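Local atomic coordinates of transposon Tn7 transposition protein TnsA (PDB entry 1T0F), a protein that forms the Tn7 transposase together with TnsB and makes the 5'-strand DNA breaks needed for transposition. Residues L65-A68 / V69-L73; R253-C257 / A258-I262; E188-S191 / A192-A196; F86-P90 / S91-Q95. All blocks are in the same frame, centred on the assembly; numbering follows the deposited sequence.

Contact 1. Residues L65-A68 / V69-L73; sequences LELA and VFLSL
S72 meets the flat carbonyl of A68 from both of its faces. OG lies 2.8 Å from A68 O, on one side. The S72 backbone N approaches from the opposite face, 3.1 Å from A68 O. With chi1 at -57°, OG stands beside its own backbone N and can fold back over the preceding turn. A68 O therefore has two donors from one residue. Just before it, V69 N, F70 N and L71 N bond to the carbonyls of L65, E66 and L67, the normal ladder of helix 64-75. L67 and L71 cross their side chains, with L67 CG 4.0 Å from L71 CD1. V69 CG2 rests 3.4 Å from L65 O. The F70 ring leads away from this turn and meets H59. L67 and L71 pack on Y183 of helix 173-183, while V69 and L73 pack on F118 of the central sheet. Another protein chain also packs on V69, S72 and L73. E66 is an active-site residue beside D117, and its OE1 accepts from L62 N and Q85 NE2. The chemistry is thus divided: apolar faces seat the helix between sheet and helix 173-183, and outside donors hold the carboxylate of E66 near the magnesium ion.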
loop_
_atom_site.group_PDB
_atom_site.type_symbol
_atom_site.label_atom_id
_atom_site.label_comp_id
_atom_site.label_asym_id
_atom_site.label_seq_id
_atom_site.Cartn_x
_atom_site.Cartn_y
_atom_site.Cartn_z
ATOM N N LEU A 65 2.784 1.789 -6.816
ATOM C CA LEU A 65 2.179 2.837 -6.004
ATOM C C LEU A 65 1.745 2.284 -4.650
ATOM O O LEU A 65 1.904 2.945 -3.621
ATOM C CB LEU A 65 0.981 3.453 -6.726
ATOM C CG LEU A 65 0.343 4.649 -6.024
ATOM C CD1 LEU A 65 1.413 5.575 -5.468
ATOM C CD2 LEU A 65 -0.568 5.390 -7.024
ATOM N N GLU A 66 1.185 1.074 -4.653
ATOM C CA GLU A 66 0.765 0.438 -3.407
ATOM C C GLU A 66 1.999 0.138 -2.565
ATOM O O GLU A 66 1.965 0.244 -1.338
ATOM C CB GLU A 66 -0.008 -0.853 -3.693
ATOM C CG GLU A 66 -1.487 -0.614 -3.990
ATOM C CD GLU A 66 -2.226 -1.890 -4.381
ATOM O OE1 GLU A 66 -1.880 -2.966 -3.842
ATOM O OE2 GLU A 66 -3.161 -1.807 -5.213
ATOM N N LEU A 67 3.087 -0.246 -3.228
ATOM C CA LEU A 67 4.342 -0.513 -2.527
ATOM C C LEU A 67 4.803 0.765 -1.820
ATOM O O LEU A 67 5.213 0.733 -0.654
ATOM C CB LEU A 67 5.426 -0.961 -3.516
ATOM C CG LEU A 67 6.856 -1.100 -2.973
ATOM C CD1 LEU A 67 6.907 -2.200 -1.915
ATOM C CD2 LEU A 67 7.809 -1.416 -4.125
ATOM N N ALA A 68 4.743 1.893 -2.524
ATOM C CA ALA A 68 5.172 3.164 -1.930
ATOM C C ALA A 68 4.350 3.521 -0.685
ATOM O O ALA A 68 4.893 3.972 0.328
ATOM C CB ALA A 68 5.080 4.280 -2.961
ATOM N N VAL A 69 3.038 3.319 -0.756
ATOM C CA VAL A 69 2.170 3.615 0.376
ATOM C C VAL A 69 2.460 2.650 1.525
ATOM O O VAL A 69 2.517 3.059 2.685
ATOM C CB VAL A 69 0.669 3.525 -0.021
ATOM C CG1 VAL A 69 -0.207 3.752 1.201
ATOM C CG2 VAL A 69 0.350 4.570 -1.091
ATOM N N PHE A 70 2.652 1.373 1.204
ATOM C CA PHE A 70 2.960 0.388 2.233
ATOM C C PHE A 70 4.256 0.745 2.974
ATOM O O PHE A 70 4.291 0.760 4.202
ATOM C CB PHE A 70 3.117 -1.010 1.628
ATOM C CG PHE A 70 3.639 -2.024 2.606
ATOM C CD1 PHE A 70 2.781 -2.656 3.495
ATOM C CD2 PHE A 70 5.006 -2.282 2.695
ATOM C CE1 PHE A 70 3.277 -3.529 4.466
ATOM C CE2 PHE A 70 5.513 -3.148 3.660
ATOM C CZ PHE A 70 4.641 -3.772 4.548
ATOM N N LEU A 71 5.322 1.018 2.230
ATOM C CA LEU A 71 6.598 1.360 2.863
ATOM C C LEU A 71 6.461 2.604 3.745
ATOM O O LEU A 71 7.064 2.687 4.821
ATOM C CB LEU A 71 7.676 1.574 1.799
ATOM C CG LEU A 71 8.069 0.336 0.982
ATOM C CD1 LEU A 71 8.980 0.739 -0.176
ATOM C CD2 LEU A 71 8.764 -0.672 1.884
ATOM N N SER A 72 5.668 3.568 3.294
ATOM C CA SER A 72 5.447 4.790 4.067
ATOM C C SER A 72 4.685 4.480 5.358
ATOM O O SER A 72 4.976 5.056 6.411
ATOM C CB SER A 72 4.668 5.819 3.234
ATOM O OG SER A 72 5.347 6.120 2.022
ATOM N N LEU A 73 3.701 3.581 5.282
ATOM C CA LEU A 73 2.918 3.205 6.463
ATOM C C LEU A 73 3.749 2.413 7.468
ATOM O O LEU A 73 3.675 2.656 8.675
ATOM C CB LEU A 73 1.701 2.363 6.059
ATOM C CG LEU A 73 0.592 3.054 5.261
ATOM C CD1 LEU A 73 -0.388 2.001 4.748
ATOM C CD2 LEU A 73 -0.121 4.080 6.144
#

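Contact 2. Residues R253-C257 / A258-I262; sequences RANKC and ADLCI
D259 turns its carboxylate back to K256 through a chi1 of -72°, which sets CG beside its own backbone N. OD2 accepts from K256 N at 2.9 Å, with a fairly straight N-H angle of 166°. The donor comes in on the anti side of OD2, somewhat out of the carboxylate plane. The return bond runs from D259 N to K256 O, 2.9 Å, so the two residues are tied in both directions. The next bond runs from L260 N to C257 O, 3.2 Å. These successive i to i+3 bonds are those of a 3-10 turn, and in both the donor stands well above the carbonyl plane. N255 crosses D259 obliquely, its amide and the carboxylate strongly turned against each other, and N255 OD1 lies 3.2 Å from D259 CB. The N255 amide has its own partners, N247 N for OD1 and S251 O for ND2. L260 CD1 reaches back to 4.1 Å from N255 CB. A water donates to C257 O and L260 O, bridging the turn to the start of strand 261-262. Without the carboxylate, as with an alanine at D259, K256 N would probably lose its acceptor, and the turn would rest on its backbone bonds. Here a carboxylate near a lysine does its bonding to a backbone N-H; K256 NZ stays 5.6 Å from D259 OD2, where the opposite charges may attract weakly.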
loop_
_atom_site.group_PDB
_atom_site.type_symbol
_atom_site.label_atom_id
_atom_site.label_comp_id
_atom_site.label_asym_id
_atom_site.label_seq_id
_atom_site.Cartn_x
_atom_site.Cartn_y
_atom_site.Cartn_z
ATOM N N ARG A 253 21.516 5.821 0.931
ATOM C CA ARG A 253 22.969 5.985 1.010
ATOM C C ARG A 253 23.381 6.920 2.145
ATOM O O ARG A 253 24.534 6.911 2.579
ATOM C CB ARG A 253 23.507 6.535 -0.313
ATOM C CG ARG A 253 23.276 8.025 -0.472
ATOM C CD ARG A 253 23.695 8.513 -1.837
ATOM N NE ARG A 253 22.818 7.989 -2.876
ATOM C CZ ARG A 253 22.874 8.358 -4.149
ATOM N NH1 ARG A 253 23.769 9.256 -4.537
ATOM N NH2 ARG A 253 22.032 7.833 -5.030
ATOM N N ALA A 254 22.436 7.726 2.620
ATOM C CA ALA A 254 22.689 8.677 3.697
ATOM C C ALA A 254 22.282 8.147 5.074
ATOM O O ALA A 254 22.512 8.795 6.093
ATOM C CB ALA A 254 21.961 9.983 3.402
ATOM N N ASN A 255 21.668 6.969 5.107
ATOM C CA ASN A 255 21.248 6.386 6.379
ATOM C C ASN A 255 22.448 5.919 7.192
ATOM O O ASN A 255 23.434 5.450 6.634
ATOM C CB ASN A 255 20.344 5.168 6.144
ATOM C CG ASN A 255 18.875 5.528 6.043
ATOM O OD1 ASN A 255 18.053 5.012 6.798
ATOM N ND2 ASN A 255 18.536 6.398 5.104
ATOM N N LYS A 256 22.358 6.055 8.512
ATOM C CA LYS A 256 23.402 5.562 9.393
ATOM C C LYS A 256 22.937 4.152 9.729
ATOM O O LYS A 256 21.757 3.840 9.572
ATOM C CB LYS A 256 23.495 6.401 10.668
ATOM C CG LYS A 256 24.047 7.793 10.437
ATOM C CD LYS A 256 24.237 8.537 11.748
ATOM C CE LYS A 256 24.816 9.917 11.495
ATOM N NZ LYS A 256 23.957 10.695 10.555
ATOM N N CYS A 257 23.847 3.303 10.189
ATOM C CA CYS A 257 23.491 1.928 10.515
ATOM C C CYS A 257 22.386 1.807 11.560
ATOM O O CYS A 257 21.597 0.852 11.535
ATOM C CB CYS A 257 24.737 1.163 10.962
ATOM S SG CYS A 257 25.946 0.956 9.630
ATOM N N ALA A 258 22.321 2.773 12.473
ATOM C CA ALA A 258 21.301 2.756 13.512
ATOM C C ALA A 258 19.919 3.030 12.920
ATOM O O ALA A 258 18.907 2.767 13.571
ATOM C CB ALA A 258 21.619 3.788 14.581
ATOM N N ASP A 259 19.877 3.568 11.699
ATOM C CA ASP A 259 18.599 3.853 11.040
ATOM C C ASP A 259 17.960 2.588 10.484
ATOM O O ASP A 259 16.789 2.590 10.109
ATOM C CB ASP A 259 18.771 4.848 9.888
ATOM C CG ASP A 259 19.053 6.257 10.364
ATOM O OD1 ASP A 259 18.402 6.703 11.331
ATOM O OD2 ASP A 259 19.914 6.927 9.755
ATOM N N LEU A 260 18.729 1.512 10.401
ATOM C CA LEU A 260 18.185 0.268 9.880
ATOM C C LEU A 260 17.641 -0.602 10.995
ATOM O O LEU A 260 18.266 -0.749 12.045
ATOM C CB LEU A 260 19.249 -0.512 9.100
ATOM C CG LEU A 260 19.425 -0.129 7.628
ATOM C CD1 LEU A 260 19.870 1.318 7.503
ATOM C CD2 LEU A 260 20.438 -1.054 6.992
ATOM N N CYS A 261 16.459 -1.158 10.766
ATOM C CA CYS A 261 15.825 -2.044 11.731
ATOM C C CYS A 261 15.837 -3.418 11.077
ATOM O O CYS A 261 15.274 -3.599 9.993
ATOM C CB CYS A 261 14.387 -1.603 12.006
ATOM S SG CYS A 261 13.529 -2.646 13.205
ATOM N N ILE A 262 16.494 -4.373 11.725
ATOM C CA ILE A 262 16.603 -5.722 11.194
ATOM C C ILE A 262 15.772 -6.698 11.998
ATOM O O ILE A 262 15.878 -6.757 13.222
ATOM C CB ILE A 262 18.063 -6.201 11.195
ATOM C CG1 ILE A 262 18.913 -5.270 10.328
ATOM C CG2 ILE A 262 18.140 -7.629 10.682
ATOM C CD1 ILE A 262 20.361 -5.688 10.217
HETATM O O HOH W 1 20.763 -1.132 13.169
#

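Contact 3. Residues E188-S191 / A192-A196; sequences EEVS and AELLA
S191 is the N-cap of the short helix 192-195, and V190 and L195 add a hydrophobic staple round the same helix start. The cap is made by S191 OG, which accepts from L194 N at 3.1 Å with an N-H angle of 155°. A chi1 of 64° places OG between the backbone N and the carbonyl carbon, facing the first turn. The backbone of the same serine gives the next bond, from L195 N to S191 O at 2.9 Å. So S191 takes up two successive N-H groups, one with its side chain and one with its carbonyl. The staple joins the residue before the cap to the fourth residue of the helix: V190 CG2 and L195 CD1 are 4.0 Å apart, the two side chains crossing. L194 also packs on A237 and L238 of helix 230-240. E188 also touches A237, and its O accepts from N241 ND2, which ties the incoming loop to the same part of the fold. E193 is bent at chi2 (75°), which folds its carboxylate back alongside the cap. Its OE1 ends 3.6 Å from S191 CB.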
loop_
_atom_site.group_PDB
_atom_site.type_symbol
_atom_site.label_atom_id
_atom_site.label_comp_id
_atom_site.label_asym_id
_atom_site.label_seq_id
_atom_site.Cartn_x
_atom_site.Cartn_y
_atom_site.Cartn_z
ATOM N N GLU A 188 15.302 -9.588 -5.945
ATOM C CA GLU A 188 15.995 -10.864 -5.799
ATOM C C GLU A 188 15.310 -11.806 -4.811
ATOM O O GLU A 188 14.853 -11.388 -3.745
ATOM C CB GLU A 188 17.445 -10.649 -5.353
ATOM C CG GLU A 188 18.233 -11.951 -5.254
ATOM C CD GLU A 188 19.641 -11.763 -4.725
ATOM O OE1 GLU A 188 19.790 -11.366 -3.551
ATOM O OE2 GLU A 188 20.602 -12.015 -5.485
ATOM N N GLU A 189 15.248 -13.081 -5.179
ATOM C CA GLU A 189 14.642 -14.099 -4.331
ATOM C C GLU A 189 15.504 -14.299 -3.089
ATOM O O GLU A 189 16.730 -14.380 -3.182
ATOM C CB GLU A 189 14.525 -15.420 -5.092
ATOM C CG GLU A 189 13.958 -16.552 -4.257
ATOM C CD GLU A 189 12.580 -16.230 -3.712
ATOM O OE1 GLU A 189 11.619 -16.170 -4.510
ATOM O OE2 GLU A 189 12.461 -16.030 -2.482
ATOM N N VAL A 190 14.862 -14.384 -1.930
ATOM C CA VAL A 190 15.585 -14.568 -0.680
ATOM C C VAL A 190 15.828 -16.047 -0.373
ATOM O O VAL A 190 14.900 -16.794 -0.074
ATOM C CB VAL A 190 14.827 -13.919 0.501
ATOM C CG1 VAL A 190 13.422 -14.499 0.602
ATOM C CG2 VAL A 190 15.598 -14.137 1.795
ATOM N N SER A 191 17.087 -16.461 -0.456
ATOM C CA SER A 191 17.447 -17.843 -0.180
ATOM C C SER A 191 17.627 -18.023 1.322
ATOM O O SER A 191 17.646 -17.048 2.072
ATOM C CB SER A 191 18.748 -18.202 -0.897
ATOM O OG SER A 191 19.827 -17.427 -0.408
ATOM N N ALA A 192 17.757 -19.270 1.761
ATOM C CA ALA A 192 17.945 -19.553 3.178
ATOM C C ALA A 192 19.304 -19.016 3.612
ATOM O O ALA A 192 19.502 -18.635 4.768
ATOM C CB ALA A 192 17.870 -21.054 3.423
ATOM N N GLU A 193 20.236 -18.985 2.668
ATOM C CA GLU A 193 21.584 -18.503 2.922
ATOM C C GLU A 193 21.550 -16.992 3.154
ATOM O O GLU A 193 22.222 -16.475 4.045
ATOM C CB GLU A 193 22.491 -18.825 1.729
ATOM C CG GLU A 193 22.500 -20.296 1.298
ATOM C CD GLU A 193 21.246 -20.719 0.536
ATOM O OE1 GLU A 193 20.158 -20.786 1.144
ATOM O OE2 GLU A 193 21.348 -20.985 -0.681
ATOM N N LEU A 194 20.761 -16.287 2.348
ATOM C CA LEU A 194 20.651 -14.838 2.487
ATOM C C LEU A 194 19.901 -14.493 3.764
ATOM O O LEU A 194 20.269 -13.558 4.472
ATOM C CB LEU A 194 19.929 -14.233 1.277
ATOM C CG LEU A 194 19.791 -12.704 1.285
ATOM C CD1 LEU A 194 21.144 -12.058 1.538
ATOM C CD2 LEU A 194 19.216 -12.240 -0.042
ATOM N N LEU A 195 18.851 -15.254 4.059
ATOM C CA LEU A 195 18.065 -15.029 5.264
ATOM C C LEU A 195 18.942 -15.250 6.503
ATOM O O LEU A 195 18.745 -14.619 7.538
ATOM C CB LEU A 195 16.872 -15.988 5.303
ATOM C CG LEU A 195 15.759 -15.647 6.297
ATOM C CD1 LEU A 195 15.004 -14.423 5.789
ATOM C CD2 LEU A 195 14.798 -16.825 6.444
ATOM N N ALA A 196 19.912 -16.152 6.382
ATOM C CA ALA A 196 20.819 -16.465 7.483
ATOM C C ALA A 196 21.767 -15.307 7.802
ATOM O O ALA A 196 22.428 -15.304 8.839
ATOM C CB ALA A 196 21.623 -17.721 7.146
#

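Contact 4. Residues F86-P90 / S91-Q95; sequences FPLLP and SDTRQ
L89 O takes the main backbone bond at this helix start, from T93 N at 3.0 Å. D92 N adds a weak bond to the same oxygen. One residue on, R94 N bonds to P90 O at 2.7 Å. P90 occupies the first position of the helix, where a proline has no N-H to leave without an acceptor. T93 sets its methyl against L88: CG2 lies 3.7 Å from L88 CB, and the side chains cross at about a right angle. A chi1 of 61° sets CG2 anti to its own carbonyl carbon, facing L88. L89 CD2 lies close to two oxygens, 3.2 Å from S91 OG and 3.3 Å from D92 OD2. A water lies between L88 O, to which it donates at 2.7 Å, and T93 OG1, 3.0 Å from it, although the place of OG1 is less sure. With an alanine at T93 the methyl and hydroxyl are gone; L88 would probably pack less closely against the helix start, and the water would have fewer partners.

Further out, helix 143-159 holds both sides of the junction. Y155 OH accepts from L89 N, L88 packs on Y155 and W156, and D92 OD2 forms a salt bridge with K159. R94 makes a long, weak ion pair with D111. This is a strand-to-helix junction with L89 at the N-cap, in a nuclease domain of the PDDEXK clan. The chain passes here from strand 79-87 into helix 90-100; from T93 on, it belongs to a helix-turn-helix assigned by similarity to DNA binding.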
loop_
_atom_site.group_PDB
_atom_site.type_symbol
_atom_site.label_atom_id
_atom_site.label_comp_id
_atom_site.label_asym_id
_atom_site.label_seq_id
_atom_site.Cartn_x
_atom_site.Cartn_y
_atom_site.Cartn_z
ATOM N N PHE A 86 -8.585 -4.767 1.448
ATOM C CA PHE A 86 -9.681 -5.013 2.378
ATOM C C PHE A 86 -11.028 -4.985 1.646
ATOM O O PHE A 86 -11.426 -3.961 1.087
ATOM C CB PHE A 86 -9.662 -3.962 3.490
ATOM C CG PHE A 86 -10.612 -4.257 4.610
ATOM C CD1 PHE A 86 -10.289 -5.202 5.575
ATOM C CD2 PHE A 86 -11.839 -3.613 4.686
ATOM C CE1 PHE A 86 -11.180 -5.504 6.605
ATOM C CE2 PHE A 86 -12.740 -3.907 5.712
ATOM C CZ PHE A 86 -12.405 -4.857 6.673
ATOM N N PRO A 87 -11.756 -6.113 1.666
ATOM C CA PRO A 87 -13.057 -6.230 0.997
ATOM C C PRO A 87 -14.193 -5.470 1.671
ATOM O O PRO A 87 -14.283 -5.432 2.897
ATOM C CB PRO A 87 -13.287 -7.739 0.986
ATOM C CG PRO A 87 -12.745 -8.134 2.343
ATOM C CD PRO A 87 -11.431 -7.353 2.405
ATOM N N LEU A 88 -15.064 -4.866 0.860
ATOM C CA LEU A 88 -16.203 -4.119 1.363
ATOM C C LEU A 88 -17.418 -5.040 1.247
ATOM O O LEU A 88 -17.635 -5.643 0.196
ATOM C CB LEU A 88 -16.420 -2.855 0.523
ATOM C CG LEU A 88 -15.176 -2.035 0.156
ATOM C CD1 LEU A 88 -15.608 -0.720 -0.487
ATOM C CD2 LEU A 88 -14.345 -1.758 1.400
ATOM N N LEU A 89 -18.194 -5.144 2.321
ATOM C CA LEU A 89 -19.378 -6.013 2.353
ATOM C C LEU A 89 -20.290 -5.799 1.149
ATOM O O LEU A 89 -20.886 -4.732 0.996
ATOM C CB LEU A 89 -20.185 -5.768 3.628
ATOM C CG LEU A 89 -21.336 -6.754 3.856
ATOM C CD1 LEU A 89 -20.754 -8.152 4.026
ATOM C CD2 LEU A 89 -22.142 -6.363 5.086
ATOM N N PRO A 90 -20.430 -6.824 0.293
ATOM C CA PRO A 90 -21.271 -6.758 -0.907
ATOM C C PRO A 90 -22.691 -6.238 -0.687
ATOM O O PRO A 90 -23.186 -5.426 -1.468
ATOM C CB PRO A 90 -21.245 -8.196 -1.421
ATOM C CG PRO A 90 -19.883 -8.651 -1.041
ATOM C CD PRO A 90 -19.758 -8.132 0.380
ATOM N N SER A 91 -23.354 -6.695 0.371
ATOM C CA SER A 91 -24.712 -6.235 0.629
ATOM C C SER A 91 -24.739 -4.724 0.850
ATOM O O SER A 91 -25.700 -4.053 0.467
ATOM C CB SER A 91 -25.321 -6.970 1.833
ATOM O OG SER A 91 -24.570 -6.775 3.018
ATOM N N ASP A 92 -23.683 -4.184 1.457
ATOM C CA ASP A 92 -23.617 -2.742 1.682
ATOM C C ASP A 92 -23.318 -2.002 0.380
ATOM O O ASP A 92 -23.984 -1.026 0.066
ATOM C CB ASP A 92 -22.539 -2.374 2.717
ATOM C CG ASP A 92 -22.972 -2.648 4.151
ATOM O OD1 ASP A 92 -24.156 -2.413 4.480
ATOM O OD2 ASP A 92 -22.121 -3.081 4.956
ATOM N N THR A 93 -22.323 -2.453 -0.381
ATOM C CA THR A 93 -22.010 -1.750 -1.625
ATOM C C THR A 93 -23.160 -1.887 -2.631
ATOM O O THR A 93 -23.399 -0.994 -3.441
ATOM C CB THR A 93 -20.679 -2.234 -2.252
ATOM O OG1 THR A 93 -20.755 -3.626 -2.578
ATOM C CG2 THR A 93 -19.521 -2.013 -1.264
ATOM N N ARG A 94 -23.880 -3.001 -2.560
ATOM C CA ARG A 94 -25.021 -3.220 -3.446
ATOM C C ARG A 94 -26.063 -2.129 -3.200
ATOM O O ARG A 94 -26.558 -1.499 -4.136
ATOM C CB ARG A 94 -25.634 -4.598 -3.174
ATOM C CG ARG A 94 -26.993 -4.827 -3.817
ATOM C CD ARG A 94 -26.879 -5.020 -5.319
ATOM N NE ARG A 94 -28.191 -5.014 -5.969
ATOM C CZ ARG A 94 -28.379 -5.112 -7.281
ATOM N NH1 ARG A 94 -27.340 -5.229 -8.099
ATOM N NH2 ARG A 94 -29.609 -5.083 -7.776
ATOM N N GLN A 95 -26.383 -1.898 -1.931
ATOM C CA GLN A 95 -27.371 -0.889 -1.557
ATOM C C GLN A 95 -26.887 0.527 -1.848
ATOM O O GLN A 95 -27.673 1.380 -2.248
ATOM C CB GLN A 95 -27.721 -1.015 -0.070
ATOM C CG GLN A 95 -28.869 -0.116 0.384
ATOM C CD GLN A 95 -30.171 -0.409 -0.356
ATOM O OE1 GLN A 95 -30.647 -1.546 -0.369
ATOM N NE2 GLN A 95 -30.751 0.617 -0.972
HETATM O O HOH W 2 -18.216 -5.200 -2.379
#

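In the fold
Contact 1 is the buried one, mid-helix and close to the centre of the chain, and it carries an active-site residue. Contact 3 is at the surface. Contacts 2 and 4 are partly buried and lie on opposite sides of the chain's centre, their own centres about 42 Å apart. Contacts 1 and 4 sit on consecutive elements, helix 64-75 and strand 79-87. The chemistry follows the place. Contact 1 is a regular ladder with apolar faces, whereas contacts 3 and 4 are helix starts: a serine side chain caps 192-195, but a backbone carbonyl opens 90-100. Contact 2 forms no long helix; an aspartate carboxylate braces its 3-10 turn before strand 261-262.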